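PDB 3ZZ1: beta-d-glucoside glucohydrolase from Hypocrea jecorina, which probably hydrolyses terminal, non-reducing beta-D-glucosyl residues with release of beta-D-glucose, as a secreted family 3 glycosidase of cellulose breakdown. Local coordinates for residues W85-I90 and M141-N146; N322-A327 and L514-W519; G359-N364 and L378-G383; N369-D374 and V387-F392; N400-S405 and W519-P524. All coordinates share one frame; numbering follows the deposited sequence.

Contact 1: residues W85-I90 and M141-N146; sequences WDVNLI and MGQTIN
The carboxamide of Gln143 turns one flat face to Val87, whose CB stands almost squarely over it, 4.0 Å from both CD and OE1 of Gln143. Val87 O lies above the same face, 3.7 Å from Gln143 NE2, so the in-plane amide hydrogens do not aim at it and the meeting is one of packing. This is helix-against-helix packing within the N-terminal domain, which belongs to the TIM-barrel clan: the first turn of helix 87-103 rests on the middle of helix 134-150. The Gln143 chain is bent at chi2 (-75°), which folds the amide back alongside Val87. One turn further on, Ile90 crosses Gln143 and Thr144 at about a right angle. Its CG2 branch does the touching, 3.9 Å from Gln143 CB and 3.3 Å from Thr144 OG1, an apolar methyl set against a hydroxyl. The start of helix 87-103 is fixed by Asp86 at the N-cap, whose OD1 accepts from Leu89 N at 3.2 Å, met from well above the carboxylate plane, with a weaker bond from Asn88 N. Behind the cap, Trp85 meets Phe654 of strand 650-659 edge-to-face, and Val87 also touches Phe654, so the fibronectin type III-like domain backs this helix start. Thr144 OG1 is bonded within its own helix to Ala140 O. It also accepts from a water at 2.9 Å, and that same water donates to Ile90 O at 2.8 Å, bridging the two helices.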
# COMPACT_ATOMS: atom_id res chain seq x y z
N TRP A 85 2.77 10.96 -2.38
CA TRP A 85 2.02 11.31 -3.59
C TRP A 85 2.99 11.56 -4.76
O TRP A 85 2.73 12.37 -5.65
CB TRP A 85 1.12 12.54 -3.35
CG TRP A 85 0.02 12.33 -2.34
CD1 TRP A 85 0.15 12.18 -0.99
CD2 TRP A 85 -1.39 12.26 -2.61
NE1 TRP A 85 -1.08 12.02 -0.40
CE2 TRP A 85 -2.05 12.06 -1.37
CE3 TRP A 85 -2.17 12.34 -3.78
CZ2 TRP A 85 -3.44 11.94 -1.27
CZ3 TRP A 85 -3.56 12.22 -3.67
CH2 TRP A 85 -4.18 12.02 -2.42
N ASP A 86 4.11 10.84 -4.73
CA ASP A 86 5.18 11.03 -5.69
C ASP A 86 5.39 9.75 -6.51
O ASP A 86 6.03 8.80 -6.04
CB ASP A 86 6.47 11.41 -4.94
CG ASP A 86 7.54 11.95 -5.86
OD1 ASP A 86 7.69 11.45 -6.99
OD2 ASP A 86 8.26 12.89 -5.44
N VAL A 87 4.84 9.73 -7.72
CA VAL A 87 4.94 8.57 -8.61
C VAL A 87 6.38 8.14 -8.88
O VAL A 87 6.67 6.95 -9.03
CB VAL A 87 4.18 8.77 -9.96
CG1 VAL A 87 2.67 8.90 -9.71
CG2 VAL A 87 4.71 9.97 -10.74
N ASN A 88 7.28 9.12 -8.91
CA ASN A 88 8.70 8.86 -9.15
C ASN A 88 9.35 8.09 -8.00
O ASN A 88 10.04 7.10 -8.23
CB ASN A 88 9.45 10.16 -9.43
CG ASN A 88 8.93 10.88 -10.67
OD1 ASN A 88 9.10 10.40 -11.80
ND2 ASN A 88 8.28 12.02 -10.47
N LEU A 89 9.10 8.54 -6.77
CA LEU A 89 9.60 7.84 -5.59
C LEU A 89 8.98 6.45 -5.47
O LEU A 89 9.66 5.49 -5.07
CB LEU A 89 9.36 8.64 -4.30
CG LEU A 89 10.21 9.90 -4.08
CD1 LEU A 89 9.85 10.55 -2.75
CD2 LEU A 89 11.70 9.61 -4.15
N ILE A 90 7.71 6.35 -5.82
CA ILE A 90 6.98 5.08 -5.77
C ILE A 90 7.55 4.07 -6.76
O ILE A 90 7.77 2.91 -6.40
CB ILE A 90 5.46 5.29 -5.96
CG1 ILE A 90 4.89 6.05 -4.76
CG2 ILE A 90 4.73 3.94 -6.12
CD1 ILE A 90 3.57 6.77 -5.03
N MET A 141 0.07 1.00 -7.31
CA MET A 141 0.25 -0.40 -7.73
C MET A 141 1.00 -0.50 -9.05
O MET A 141 2.03 -1.18 -9.14
CB MET A 141 -1.09 -1.13 -7.83
CG MET A 141 -1.73 -1.51 -6.49
SD MET A 141 -0.78 -2.65 -5.47
CE MET A 141 -1.07 -4.22 -6.28
N GLY A 142 0.48 0.18 -10.07
CA GLY A 142 1.07 0.19 -11.41
C GLY A 142 2.51 0.69 -11.45
O GLY A 142 3.35 0.10 -12.14
N GLN A 143 2.79 1.77 -10.72
CA GLN A 143 4.14 2.33 -10.67
C GLN A 143 5.12 1.38 -9.98
O GLN A 143 6.27 1.24 -10.42
CB GLN A 143 4.16 3.71 -9.99
CG GLN A 143 3.44 4.83 -10.76
CD GLN A 143 4.21 5.36 -11.98
OE1 GLN A 143 3.62 6.00 -12.85
NE2 GLN A 143 5.52 5.11 -12.04
N THR A 144 4.67 0.71 -8.92
CA THR A 144 5.51 -0.19 -8.13
C THR A 144 5.85 -1.46 -8.91
O THR A 144 6.98 -1.95 -8.85
CB THR A 144 4.84 -0.56 -6.78
OG1 THR A 144 4.49 0.64 -6.08
CG2 THR A 144 5.76 -1.40 -5.90
N ILE A 145 4.86 -1.97 -9.63
CA ILE A 145 5.01 -3.20 -10.41
C ILE A 145 5.88 -2.96 -11.64
O ILE A 145 6.72 -3.79 -11.97
CB ILE A 145 3.63 -3.81 -10.76
CG1 ILE A 145 3.05 -4.49 -9.51
CG2 ILE A 145 3.72 -4.80 -11.91
CD1 ILE A 145 1.55 -4.61 -9.51
N ASN A 146 5.69 -1.82 -12.31
CA ASN A 146 6.61 -1.40 -13.37
C ASN A 146 8.05 -1.40 -12.84
O ASN A 146 8.94 -1.96 -13.47
CB ASN A 146 6.23 -0.01 -13.91
CG ASN A 146 7.13 0.45 -15.06
OD1 ASN A 146 8.01 1.30 -14.88
ND2 ASN A 146 6.91 -0.13 -16.24
O HOH W 1 6.57 1.52 -4.27

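Contact 2: residues N322-A327 and L514-W519; sequences NVRAIA and LVDVLW
With chi1 at 176° and a bend at chi2 (73°), the side chain of Arg324 turns its guanidinium toward Asp516, although CB itself leaves across the line between the helices. The CB of Asp516 heads toward the other helix, and the two side chains arrive from opposite directions. The guanidinium offers its side, NE and NH2, one nitrogen to each carboxylate oxygen: Arg324 NE donates to Asp516 OD2 at 2.7 Å, and Arg324 NH2 donates to Asp516 OD1 at 2.8 Å. This is a bidentate, side-on salt bridge. Both oxygens lie near the guanidinium plane, OD1 taking its hydrogen on the syn lone pair, and the two flat groups are only 21° from coplanar. Two such bonds hold the guanidinium against rotation about its terminal bonds. They also satisfy both oxygens of a buried aspartate, and the nearby positive charge would be expected to favour its ionised form. The CA atoms of Arg324 and Asp516 are 9.6 Å apart, so at this level the long arginine side chain makes the link, with Ala327 packing on Ala513 beside it. Helix 320-329 packs through Ala325 and Ile326 on Leu89 of helix 87-103 in the barrel, while helix 510-518 sets Val515 and Leu518 against helix 395-404 of the C-terminal alpha/beta domain; the salt bridge thus joins helices with neighbours in the two domains.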
# COMPACT_ATOMS: atom_id res chain seq x y z
N ASN A 322 16.27 6.00 -1.31
CA ASN A 322 14.84 5.90 -1.52
C ASN A 322 14.09 5.91 -0.20
O ASN A 322 13.08 6.60 -0.07
CB ASN A 322 14.47 4.64 -2.32
CG ASN A 322 12.97 4.49 -2.51
OD1 ASN A 322 12.32 3.74 -1.78
ND2 ASN A 322 12.41 5.21 -3.48
N VAL A 323 14.59 5.14 0.78
CA VAL A 323 13.96 5.06 2.09
C VAL A 323 14.00 6.43 2.78
O VAL A 323 12.98 6.90 3.28
CB VAL A 323 14.61 3.97 2.99
CG1 VAL A 323 13.86 3.83 4.31
CG2 VAL A 323 14.63 2.63 2.27
N ARG A 324 15.18 7.05 2.76
CA ARG A 324 15.37 8.42 3.24
C ARG A 324 14.38 9.38 2.59
O ARG A 324 13.67 10.10 3.28
CB ARG A 324 16.82 8.88 2.97
CG ARG A 324 17.13 10.34 3.34
CD ARG A 324 17.21 10.53 4.85
NE ARG A 324 17.66 11.87 5.24
CZ ARG A 324 18.93 12.23 5.39
NH1 ARG A 324 19.92 11.37 5.18
NH2 ARG A 324 19.22 13.47 5.77
N ALA A 325 14.32 9.36 1.26
CA ALA A 325 13.45 10.26 0.50
C ALA A 325 11.97 10.07 0.84
O ALA A 325 11.26 11.05 1.07
CB ALA A 325 13.68 10.11 -1.00
N ILE A 326 11.52 8.82 0.89
CA ILE A 326 10.10 8.55 1.14
C ILE A 326 9.72 8.77 2.61
O ILE A 326 8.68 9.36 2.90
CB ILE A 326 9.69 7.14 0.66
CG1 ILE A 326 9.69 7.10 -0.88
CG2 ILE A 326 8.32 6.78 1.20
CD1 ILE A 326 9.37 5.74 -1.47
N ALA A 327 10.57 8.31 3.52
CA ALA A 327 10.40 8.57 4.95
C ALA A 327 10.30 10.07 5.21
O ALA A 327 9.55 10.50 6.08
CB ALA A 327 11.56 7.98 5.73
N LEU A 514 13.13 12.81 9.82
CA LEU A 514 12.44 13.73 10.72
C LEU A 514 13.22 15.03 10.90
O LEU A 514 12.64 16.12 10.87
CB LEU A 514 12.18 13.05 12.08
CG LEU A 514 11.40 13.83 13.14
CD1 LEU A 514 9.98 14.19 12.69
CD2 LEU A 514 11.36 13.04 14.44
N VAL A 515 14.53 14.91 11.09
CA VAL A 515 15.42 16.06 11.21
C VAL A 515 15.38 16.94 9.95
O VAL A 515 15.32 18.17 10.06
CB VAL A 515 16.87 15.62 11.56
CG1 VAL A 515 17.84 16.79 11.44
CG2 VAL A 515 16.92 15.05 12.96
N ASP A 516 15.40 16.31 8.77
CA ASP A 516 15.28 17.03 7.49
C ASP A 516 14.09 17.99 7.53
O ASP A 516 14.18 19.14 7.09
CB ASP A 516 15.10 16.07 6.30
CG ASP A 516 16.32 15.17 6.05
OD1 ASP A 516 17.42 15.44 6.57
OD2 ASP A 516 16.16 14.17 5.33
N VAL A 517 12.98 17.50 8.09
CA VAL A 517 11.75 18.27 8.18
C VAL A 517 11.75 19.23 9.38
O VAL A 517 11.46 20.41 9.22
CB VAL A 517 10.50 17.34 8.17
CG1 VAL A 517 9.26 18.07 8.64
CG2 VAL A 517 10.28 16.77 6.78
N LEU A 518 12.09 18.71 10.56
CA LEU A 518 12.07 19.51 11.80
C LEU A 518 12.93 20.77 11.73
O LEU A 518 12.52 21.82 12.21
CB LEU A 518 12.48 18.67 13.02
CG LEU A 518 11.54 17.62 13.63
CD1 LEU A 518 12.19 17.00 14.86
CD2 LEU A 518 10.16 18.18 13.98
N TRP A 519 14.12 20.65 11.14
CA TRP A 519 15.03 21.79 10.99
C TRP A 519 14.84 22.55 9.67
O TRP A 519 15.52 23.55 9.43
CB TRP A 519 16.49 21.36 11.20
CG TRP A 519 16.94 21.56 12.63
CD1 TRP A 519 17.56 22.67 13.15
CD2 TRP A 519 16.79 20.65 13.72
NE1 TRP A 519 17.81 22.50 14.50
CE2 TRP A 519 17.35 21.26 14.87
CE3 TRP A 519 16.24 19.36 13.84
CZ2 TRP A 519 17.37 20.63 16.13
CZ3 TRP A 519 16.26 18.74 15.09
CH2 TRP A 519 16.83 19.38 16.21

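Contact 3: residues G359-N364 and L378-G383; sequences GNHARN and LGMGWG
His361 NE2 gives a weak, bent hydrogen bond to Met380 O, 3.3 Å long with an angle of 133° at the hydrogen, the one polar bond between 359-364 and 378-383. The other ring nitrogen, ND1, has a weak contact with Ala377 O just ahead of the second segment. Leu378 packs on the imidazole: CD1 lies over one ring face, 4.1 Å from the centroid and 19° off the normal, a CH-pi contact shifted toward NE2. Leu378 CB starts away from the histidine, and chi2 near 70° brings the methyl back over it. Met380 adds its CG, 4.2 Å from His361 NE2. The contact is a buried loop-on-loop packing around one histidine, whose ring also meets that of Tyr389. Both segments belong to the long connection between strand 348-352 and helix 395-404 of the C-terminal domain; backbone bonds from Gly379 to Ser507, and from Trp382 to Ser439 and Glu441, join it to the loops ahead of helix 510-518 and beyond strand 430-437.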
# COMPACT_ATOMS: atom_id res chain seq x y z
N GLY A 359 14.78 0.57 20.38
CA GLY A 359 14.20 -0.47 21.22
C GLY A 359 14.27 -1.82 20.54
O GLY A 359 15.02 -2.00 19.58
N ASN A 360 13.48 -2.78 21.03
CA ASN A 360 13.48 -4.14 20.50
C ASN A 360 12.94 -4.24 19.07
O ASN A 360 13.27 -5.17 18.34
CB ASN A 360 12.71 -5.09 21.43
CG ASN A 360 13.49 -5.44 22.69
OD1 ASN A 360 14.73 -5.46 22.71
ND2 ASN A 360 12.77 -5.74 23.76
N HIS A 361 12.12 -3.27 18.68
CA HIS A 361 11.60 -3.18 17.32
C HIS A 361 12.72 -2.89 16.31
O HIS A 361 12.86 -3.59 15.31
CB HIS A 361 10.52 -2.11 17.24
CG HIS A 361 9.92 -1.96 15.87
ND1 HIS A 361 10.34 -0.99 14.98
CD2 HIS A 361 8.96 -2.67 15.24
CE1 HIS A 361 9.66 -1.11 13.86
NE2 HIS A 361 8.81 -2.12 13.99
N ALA A 362 13.51 -1.86 16.60
CA ALA A 362 14.62 -1.45 15.74
C ALA A 362 15.77 -2.47 15.71
O ALA A 362 16.47 -2.59 14.71
CB ALA A 362 15.14 -0.09 16.17
N ARG A 363 15.93 -3.21 16.81
CA ARG A 363 17.07 -4.12 17.02
C ARG A 363 16.97 -5.52 16.38
O ARG A 363 17.96 -6.27 16.39
CB ARG A 363 17.38 -4.25 18.52
CG ARG A 363 18.05 -3.02 19.13
CD ARG A 363 18.55 -3.27 20.55
NE ARG A 363 17.47 -3.39 21.53
CZ ARG A 363 17.23 -2.52 22.51
NH1 ARG A 363 18.00 -1.46 22.68
NH2 ARG A 363 16.21 -2.73 23.34
N ASN A 364 15.81 -5.87 15.82
CA ASN A 364 15.55 -7.25 15.37
C ASN A 364 15.66 -8.25 16.53
O ASN A 364 16.35 -9.27 16.44
CB ASN A 364 16.48 -7.67 14.21
CG ASN A 364 16.51 -6.65 13.07
OD1 ASN A 364 15.51 -5.99 12.77
ND2 ASN A 364 17.67 -6.52 12.42
N LEU A 378 9.37 3.14 16.12
CA LEU A 378 8.56 2.33 15.22
C LEU A 378 8.82 2.68 13.75
O LEU A 378 8.83 3.85 13.37
CB LEU A 378 7.07 2.56 15.54
CG LEU A 378 6.02 1.75 14.77
CD1 LEU A 378 6.04 0.27 15.16
CD2 LEU A 378 4.65 2.34 14.99
N GLY A 379 9.01 1.66 12.92
CA GLY A 379 9.28 1.86 11.50
C GLY A 379 8.29 1.20 10.56
O GLY A 379 8.26 1.50 9.36
N MET A 380 7.48 0.29 11.09
CA MET A 380 6.50 -0.47 10.31
C MET A 380 5.64 -1.33 11.23
O MET A 380 5.97 -1.51 12.41
CB MET A 380 7.19 -1.37 9.28
CG MET A 380 8.01 -2.50 9.90
SD MET A 380 9.04 -3.35 8.69
CE MET A 380 10.07 -1.99 8.11
N GLY A 381 4.57 -1.90 10.68
CA GLY A 381 3.72 -2.82 11.43
C GLY A 381 4.30 -4.23 11.47
O GLY A 381 5.45 -4.45 11.08
N TRP A 382 3.50 -5.18 11.93
CA TRP A 382 3.99 -6.55 12.11
C TRP A 382 3.36 -7.57 11.15
O TRP A 382 2.33 -7.32 10.53
CB TRP A 382 3.85 -7.00 13.57
CG TRP A 382 2.45 -7.24 14.08
CD1 TRP A 382 1.63 -8.29 13.77
CD2 TRP A 382 1.73 -6.44 15.03
NE1 TRP A 382 0.44 -8.18 14.45
CE2 TRP A 382 0.47 -7.06 15.23
CE3 TRP A 382 2.02 -5.25 15.72
CZ2 TRP A 382 -0.50 -6.53 16.09
CZ3 TRP A 382 1.06 -4.73 16.58
CH2 TRP A 382 -0.19 -5.36 16.75
N GLY A 383 4.01 -8.73 11.04
CA GLY A 383 3.49 -9.84 10.25
C GLY A 383 4.44 -10.21 9.14
O GLY A 383 5.63 -9.93 9.21

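Contact 4: residues N369-D374 and V387-F392; sequences NDKGCD and VNYPYF
Val387 meets Lys371 through its backbone: Val387 O lies 3.3 Å from Lys371 CE and 3.6 Å from Lys371 NZ, while its CB points away and the side chain touches Leu64. Asn388 follows, its CA 4.1 Å from Lys371 NZ, a loose approach to the ammonium end. The Tyr389 ring then crosses the lysine chain at a slant. Lys371 CE comes within 3.4 Å of CE2 and 3.5 Å of CD2 of Tyr389. Further along, Phe392 sets its ring edge over Tyr389, with Phe392 CD2 3.5 Å above the ring plane near its centre. Lys371 reaches this site from a loop residue of left-handed helical conformation; kinks at chi2 and chi4 (-94°) curl its chain so that CE, rather than NZ, presses on the carbonyl and the ring. Beyond it, Gly372 centres an inverse gamma turn and Cys373 is tied to Cys368 by a disulfide. Asp370, just before the lysine, makes a salt bridge with Arg67. The contact is thus buried packing of two irregular segments of one long loop of the C-terminal domain. Its chemistry divides along the lysine chain: NZ is bonded to Asn364 OD1, the CE hydrogens, probably polarised by the adjacent charge, suit the neighbouring Val387 O, and the approach to Tyr389 is van der Waals packing.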
# COMPACT_ATOMS: atom_id res chain seq x y z
N ASN A 369 9.93 -10.92 16.85
CA ASN A 369 9.85 -11.65 15.57
C ASN A 369 8.70 -11.12 14.71
O ASN A 369 7.62 -10.79 15.23
CB ASN A 369 9.72 -13.16 15.79
CG ASN A 369 11.03 -13.82 16.24
OD1 ASN A 369 11.02 -14.94 16.76
ND2 ASN A 369 12.15 -13.12 16.05
N ASP A 370 8.93 -11.05 13.40
CA ASP A 370 7.99 -10.48 12.44
C ASP A 370 7.61 -9.04 12.81
O ASP A 370 6.54 -8.55 12.44
CB ASP A 370 6.74 -11.37 12.29
CG ASP A 370 7.08 -12.79 11.86
OD1 ASP A 370 8.22 -13.05 11.40
OD2 ASP A 370 6.19 -13.65 11.96
N LYS A 371 8.52 -8.38 13.53
CA LYS A 371 8.31 -7.04 14.09
C LYS A 371 7.05 -6.95 14.95
O LYS A 371 6.38 -5.90 14.99
CB LYS A 371 8.34 -5.97 12.99
CG LYS A 371 9.70 -5.82 12.31
CD LYS A 371 10.75 -5.31 13.28
CE LYS A 371 12.14 -5.32 12.66
NZ LYS A 371 12.88 -6.56 12.97
N GLY A 372 6.74 -8.04 15.66
CA GLY A 372 5.57 -8.11 16.54
C GLY A 372 5.78 -7.41 17.87
O GLY A 372 5.67 -8.04 18.94
N CYS A 373 6.10 -6.12 17.82
CA CYS A 373 6.27 -5.29 19.01
C CYS A 373 6.35 -3.82 18.62
O CYS A 373 6.80 -3.47 17.52
CB CYS A 373 7.50 -5.70 19.83
SG CYS A 373 9.10 -5.10 19.21
N ASP A 374 5.89 -2.97 19.54
CA ASP A 374 6.05 -1.53 19.42
C ASP A 374 6.94 -1.08 20.57
O ASP A 374 6.50 -0.42 21.51
CB ASP A 374 4.68 -0.83 19.45
CG ASP A 374 4.78 0.66 19.19
OD1 ASP A 374 5.82 1.12 18.68
OD2 ASP A 374 3.81 1.38 19.51
N VAL A 387 10.25 -6.81 7.81
CA VAL A 387 11.59 -7.36 7.55
C VAL A 387 12.60 -6.95 8.63
O VAL A 387 12.29 -6.11 9.48
CB VAL A 387 12.16 -6.92 6.16
CG1 VAL A 387 11.29 -7.43 5.00
CG2 VAL A 387 12.33 -5.41 6.09
N ASN A 388 13.80 -7.53 8.57
CA ASN A 388 14.91 -7.15 9.44
C ASN A 388 15.50 -5.79 9.04
O ASN A 388 15.63 -5.49 7.85
CB ASN A 388 16.03 -8.19 9.35
CG ASN A 388 15.64 -9.53 9.94
OD1 ASN A 388 15.82 -10.56 9.30
ND2 ASN A 388 15.13 -9.52 11.17
N TYR A 389 15.85 -4.99 10.04
CA TYR A 389 16.57 -3.74 9.82
C TYR A 389 18.07 -3.99 9.71
O TYR A 389 18.66 -4.63 10.59
CB TYR A 389 16.31 -2.76 10.96
CG TYR A 389 14.90 -2.23 11.02
CD1 TYR A 389 14.37 -1.47 9.97
CD2 TYR A 389 14.09 -2.47 12.13
CE1 TYR A 389 13.07 -0.98 10.01
CE2 TYR A 389 12.80 -1.98 12.19
CZ TYR A 389 12.29 -1.24 11.13
OH TYR A 389 11.01 -0.76 11.20
N PRO A 390 18.70 -3.49 8.64
CA PRO A 390 20.16 -3.58 8.57
C PRO A 390 20.80 -2.56 9.52
O PRO A 390 21.93 -2.74 9.97
CB PRO A 390 20.45 -3.23 7.11
CG PRO A 390 19.30 -2.37 6.68
CD PRO A 390 18.11 -2.90 7.42
N TYR A 391 20.04 -1.51 9.81
CA TYR A 391 20.39 -0.48 10.79
C TYR A 391 19.09 0.27 11.07
O TYR A 391 18.08 0.03 10.40
CB TYR A 391 21.47 0.47 10.25
CG TYR A 391 21.02 1.28 9.05
CD1 TYR A 391 21.15 0.78 7.76
CD2 TYR A 391 20.46 2.55 9.22
CE1 TYR A 391 20.73 1.51 6.65
CE2 TYR A 391 20.04 3.29 8.13
CZ TYR A 391 20.18 2.77 6.85
OH TYR A 391 19.75 3.50 5.76
N PHE A 392 19.12 1.17 12.05
CA PHE A 392 17.96 2.00 12.34
C PHE A 392 18.41 3.32 12.96
O PHE A 392 19.09 3.32 14.00
CB PHE A 392 16.98 1.28 13.28
CG PHE A 392 15.60 1.90 13.31
CD1 PHE A 392 15.37 3.10 13.99
CD2 PHE A 392 14.53 1.27 12.68
CE1 PHE A 392 14.10 3.67 14.02
CE2 PHE A 392 13.25 1.83 12.71
CZ PHE A 392 13.03 3.03 13.38

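Contact 5: residues N400-S405 and W519-P524; sequences NTRASS and WGDVSP
Arg402 extends from CB directly toward Trp519. Its CG settles over the indole, 3.8 Å from the centroid of the five-membered ring and 17° off the normal, a CH-pi contact, with CD2 of Trp519 the closest atom to Arg402 CG at 3.6 Å. A bend at chi2 (62°) then lays the rest of the chain along the tryptophan, so that NE passes 4.1 Å from Trp519 CD1. At CZ the guanidinium lies flat on Trp519, centres 4.7 Å apart and planes at 26°, with the tryptophan CB beneath its middle. The tip meets Asp521 end-on: Arg402 NH1 donates to Asp521 OD2 at 2.8 Å and Arg402 NH2 to Asp521 OD1 at 2.9 Å. Arg402 is thereby held on a flank by the stack and at its end by a bidentate salt bridge. Beside it, Ala403 CB touches Trp519 CZ2 at 4.0 Å. The tryptophan and aspartate flank Gly520, whose positive phi makes the Schellman turn that ends helix 510-518. Arg402 also rests on Val515 of that helix, and Ala403 on Val410 of the edge strand 409-413, so helix 395-404 is wedged between the sheet edge and the outgoing turn.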
# COMPACT_ATOMS: atom_id res chain seq x y z
N ASN A 400 19.69 14.72 18.54
CA ASN A 400 20.82 15.05 19.40
C ASN A 400 22.04 15.54 18.60
O ASN A 400 22.65 16.54 18.96
CB ASN A 400 21.19 13.86 20.29
CG ASN A 400 22.21 14.22 21.37
OD1 ASN A 400 22.24 15.34 21.87
ND2 ASN A 400 23.05 13.25 21.73
N THR A 401 22.38 14.83 17.52
CA THR A 401 23.49 15.22 16.64
C THR A 401 23.27 16.60 16.00
O THR A 401 24.19 17.43 15.99
CB THR A 401 23.75 14.17 15.55
OG1 THR A 401 24.17 12.94 16.16
CG2 THR A 401 24.83 14.63 14.57
N ARG A 402 22.07 16.84 15.48
CA ARG A 402 21.78 18.10 14.79
C ARG A 402 21.75 19.28 15.76
O ARG A 402 22.26 20.36 15.45
CB ARG A 402 20.48 18.01 13.99
CG ARG A 402 20.10 19.29 13.21
CD ARG A 402 21.14 19.67 12.16
NE ARG A 402 20.78 20.89 11.41
CZ ARG A 402 20.20 20.89 10.21
NH1 ARG A 402 19.91 19.75 9.60
NH2 ARG A 402 19.92 22.04 9.62
N ALA A 403 21.15 19.07 16.92
CA ALA A 403 21.02 20.12 17.93
C ALA A 403 22.36 20.46 18.59
O ALA A 403 22.67 21.63 18.81
CB ALA A 403 19.99 19.73 18.97
N SER A 404 23.16 19.43 18.90
CA SER A 404 24.49 19.63 19.49
C SER A 404 25.42 20.40 18.56
O SER A 404 26.29 21.15 19.03
CB SER A 404 25.14 18.28 19.85
OG SER A 404 24.36 17.56 20.78
N SER A 405 25.23 20.23 17.25
CA SER A 405 26.04 20.90 16.24
C SER A 405 25.80 22.41 16.17
O SER A 405 26.58 23.14 15.56
CB SER A 405 25.82 20.28 14.86
OG SER A 405 24.63 20.77 14.27
N TRP A 519 14.12 20.65 11.14
CA TRP A 519 15.03 21.79 10.99
C TRP A 519 14.84 22.55 9.67
O TRP A 519 15.52 23.55 9.43
CB TRP A 519 16.49 21.36 11.20
CG TRP A 519 16.94 21.56 12.63
CD1 TRP A 519 17.56 22.67 13.15
CD2 TRP A 519 16.79 20.65 13.72
NE1 TRP A 519 17.81 22.50 14.50
CE2 TRP A 519 17.35 21.26 14.87
CE3 TRP A 519 16.24 19.36 13.84
CZ2 TRP A 519 17.37 20.63 16.13
CZ3 TRP A 519 16.26 18.74 15.09
CH2 TRP A 519 16.83 19.38 16.21
N GLY A 520 13.92 22.07 8.84
CA GLY A 520 13.56 22.75 7.61
C GLY A 520 14.58 22.70 6.48
O GLY A 520 14.59 23.58 5.63
N ASP A 521 15.43 21.68 6.48
CA ASP A 521 16.31 21.40 5.34
C ASP A 521 15.44 21.14 4.11
O ASP A 521 15.77 21.55 3.01
CB ASP A 521 17.21 20.19 5.62
CG ASP A 521 18.29 20.48 6.65
OD1 ASP A 521 18.36 21.61 7.18
OD2 ASP A 521 19.10 19.57 6.93
N VAL A 522 14.32 20.45 4.32
CA VAL A 522 13.25 20.38 3.33
C VAL A 522 11.94 20.79 4.01
O VAL A 522 11.78 20.63 5.22
CB VAL A 522 13.11 18.97 2.69
CG1 VAL A 522 14.45 18.48 2.15
CG2 VAL A 522 12.53 17.97 3.69
N SER A 523 11.01 21.33 3.22
CA SER A 523 9.66 21.55 3.71
C SER A 523 8.90 20.23 3.66
O SER A 523 9.08 19.45 2.71
CB SER A 523 8.94 22.60 2.87
OG SER A 523 7.59 22.73 3.28
N PRO A 524 8.07 19.95 4.69
CA PRO A 524 7.19 18.79 4.62
C PRO A 524 6.26 18.92 3.43
O PRO A 524 5.84 20.04 3.09
CB PRO A 524 6.41 18.86 5.94
CG PRO A 524 6.53 20.29 6.39
CD PRO A 524 7.89 20.70 5.94

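From the N terminus, contact 1 closes first, a loop of about fifty residues within the barrel domain, complete before the others open. Contact 2 opens next at 322-327 and closes only at 514-519, so the connection from strand 348-352 to helix 395-404, holding contacts 3 and 4, lies wholly within its span. Those two cross, their segments alternating, with centres about 4 Å apart. Contact 5 opens at 400-405 inside that span and ends after it, crossing contact 2 and sharing Trp519. Contacts 1 and 2 meet where helix 87-103 touches helix 320-329, and contact 2 carries the tie on to helix 510-518 of the C-terminal domain; contact 5 extends it to helix 395-404.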